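Local structure of enolase-phosphatase E1 (2G80) at residues 41-47 with 123-127. The protein probably catalyses both the enolization of 2,3-diketo-5-methylthiopentyl-1-phosphate and the dephosphorylation of the resulting enol to an acireductone, a magnesium-dependent step pair of methionine salvage. Residues are numbered along the deposited sequence; the frame is centred on the assembly and turned at random. Where two conformers were deposited one is given.
Sequences TVCPISF and KAPVY
Two reciprocal proline-aromatic CH-pi contacts, with one backbone hydrogen bond at one end, join the outgoing and returning crossings between the Rossmann-like HAD core and its helical cap: 41-47 runs from the magnesium-binding loop into helix 46-65, while the loop 123-127 returns from the cap toward helix 128-136. Pro125 CD sits over the centre of the Phe47 ring, 3.4 Å from its centroid and 14° off the normal. Phe47 is turned to receive it, CG anti to the backbone N (chi1 -177°), and the far rim of its ring reaches Ala124, with CE2 4.2 Å from Ala124 CB. Were Phe47 replaced by alanine, Pro125 CD would probably lose its aromatic face and a gap would open beside Ala124. In the reverse sense, Pro44 CD lies over the Tyr127 ring, 4.1 Å from the centroid and offset toward the rim. Between the pairs, Pro44 CD meets Pro125 CG at 4.0 Å. Tyr127 N, at the N-cap of helix 128-136, donates to Val42 O (3.0 Å, 164° at the hydrogen). A water accepts from Ile45 N and bonds weakly to Tyr127 OH. Thr41 OG1 is hydrogen-bonded to OD2 of Asp37, a magnesium ligand. Largely apolar, the junction relies chiefly on ring-face packing.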
loop_
_atom_site.group_PDB
_atom_site.type_symbol
_atom_site.label_atom_id
_atom_site.label_comp_id
_atom_site.label_asym_id
_atom_site.label_seq_id
_atom_site.Cartn_x
_atom_site.Cartn_y
_atom_site.Cartn_z
ATOM N N THR A 41 -3.393 -8.184 3.198
ATOM C CA THR A 41 -2.777 -9.266 2.435
ATOM C C THR A 41 -1.322 -9.499 2.899
ATOM O O THR A 41 -1.012 -10.578 3.333
ATOM C CB THR A 41 -2.898 -8.955 0.936
ATOM O OG1 THR A 41 -4.285 -8.816 0.624
ATOM C CG2 THR A 41 -2.314 -10.074 0.092
ATOM N N VAL A 42 -0.447 -8.514 2.750
ATOM C CA VAL A 42 0.944 -8.599 3.243
ATOM C C VAL A 42 1.182 -7.738 4.516
ATOM O O VAL A 42 2.155 -7.983 5.239
ATOM C CB VAL A 42 2.026 -8.303 2.111
ATOM C CG1 VAL A 42 1.777 -9.162 0.866
ATOM C CG2 VAL A 42 2.113 -6.880 1.750
ATOM N N CYS A 43 0.289 -6.766 4.770
ATOM C CA CYS A 43 0.382 -5.856 5.925
ATOM C C CYS A 43 -0.969 -5.849 6.672
ATOM O O CYS A 43 -2.035 -5.942 6.016
ATOM C CB CYS A 43 0.722 -4.443 5.421
ATOM S SG CYS A 43 1.091 -3.177 6.678
ATOM N N PRO A 44 -0.935 -5.776 8.033
ATOM C CA PRO A 44 -2.176 -5.637 8.783
ATOM C C PRO A 44 -2.966 -4.419 8.328
ATOM O O PRO A 44 -2.415 -3.336 8.127
ATOM C CB PRO A 44 -1.709 -5.388 10.221
ATOM C CG PRO A 44 -0.390 -5.973 10.290
ATOM C CD PRO A 44 0.198 -5.945 8.951
ATOM N N ILE A 45 -4.253 -4.624 8.198
ATOM C CA ILE A 45 -5.181 -3.591 7.789
ATOM C C ILE A 45 -5.196 -2.446 8.843
ATOM O O ILE A 45 -5.427 -1.304 8.508
ATOM C CB ILE A 45 -6.566 -4.285 7.484
ATOM C CG1 ILE A 45 -7.390 -3.528 6.461
ATOM C CG2 ILE A 45 -7.320 -4.594 8.759
ATOM C CD1 ILE A 45 -8.459 -4.440 5.846
ATOM N N SER A 46 -4.878 -2.763 10.103
ATOM C CA SER A 46 -4.782 -1.771 11.183
ATOM C C SER A 46 -3.675 -0.709 11.052
ATOM O O SER A 46 -3.753 0.333 11.731
ATOM C CB SER A 46 -4.511 -2.499 12.499
ATOM O OG SER A 46 -3.219 -3.070 12.475
ATOM N N PHE A 47 -2.641 -0.986 10.232
ATOM C CA PHE A 47 -1.483 -0.094 10.108
ATOM C C PHE A 47 -1.796 1.350 9.707
ATOM O O PHE A 47 -1.338 2.254 10.365
ATOM C CB PHE A 47 -0.427 -0.705 9.152
ATOM C CG PHE A 47 0.838 0.112 9.022
ATOM C CD1 PHE A 47 1.563 0.487 10.157
ATOM C CD2 PHE A 47 1.346 0.460 7.764
ATOM C CE1 PHE A 47 2.744 1.233 10.033
ATOM C CE2 PHE A 47 2.508 1.187 7.654
ATOM C CZ PHE A 47 3.203 1.585 8.796
ATOM N N LYS A 123 7.671 1.993 11.050
ATOM C CA LYS A 123 8.151 0.817 10.335
ATOM C C LYS A 123 6.945 0.063 9.850
ATOM O O LYS A 123 5.978 -0.048 10.593
ATOM C CB LYS A 123 9.004 -0.030 11.289
ATOM C CG LYS A 123 10.332 0.667 11.666
ATOM C CD LYS A 123 11.036 0.029 12.795
ATOM C CE LYS A 123 12.132 0.946 13.321
ATOM N NZ LYS A 123 12.791 0.330 14.495
ATOM N N ALA A 124 6.987 -0.456 8.629
ATOM C CA ALA A 124 5.831 -1.175 8.035
ATOM C C ALA A 124 5.774 -2.631 8.548
ATOM O O ALA A 124 6.698 -3.420 8.288
ATOM C CB ALA A 124 5.883 -1.125 6.521
ATOM N N PRO A 125 4.690 -3.001 9.262
ATOM C CA PRO A 125 4.556 -4.339 9.839
ATOM C C PRO A 125 4.185 -5.458 8.837
ATOM O O PRO A 125 3.109 -6.052 8.927
ATOM C CB PRO A 125 3.449 -4.136 10.897
ATOM C CG PRO A 125 2.598 -3.091 10.357
ATOM C CD PRO A 125 3.478 -2.193 9.526
ATOM N N VAL A 126 5.085 -5.815 7.933
ATOM C CA VAL A 126 4.801 -6.883 6.984
ATOM C C VAL A 126 4.861 -8.229 7.690
ATOM O O VAL A 126 5.797 -8.505 8.439
ATOM C CB VAL A 126 5.726 -6.821 5.774
ATOM C CG1 VAL A 126 5.457 -7.973 4.780
ATOM C CG2 VAL A 126 5.571 -5.441 5.072
ATOM N N TYR A 127 3.886 -9.094 7.408
ATOM C CA TYR A 127 3.836 -10.423 8.032
ATOM C C TYR A 127 5.100 -11.199 7.706
ATOM O O TYR A 127 5.569 -11.166 6.564
ATOM C CB TYR A 127 2.597 -11.224 7.602
ATOM C CG TYR A 127 1.278 -10.607 8.011
ATOM C CD1 TYR A 127 0.839 -10.649 9.343
ATOM C CD2 TYR A 127 0.447 -10.009 7.078
ATOM C CE1 TYR A 127 -0.386 -10.069 9.715
ATOM C CE2 TYR A 127 -0.795 -9.438 7.449
ATOM C CZ TYR A 127 -1.203 -9.486 8.751
ATOM O OH TYR A 127 -2.409 -8.939 9.095
HETATM O O HOH W 1 -5.322 -7.403 8.541
#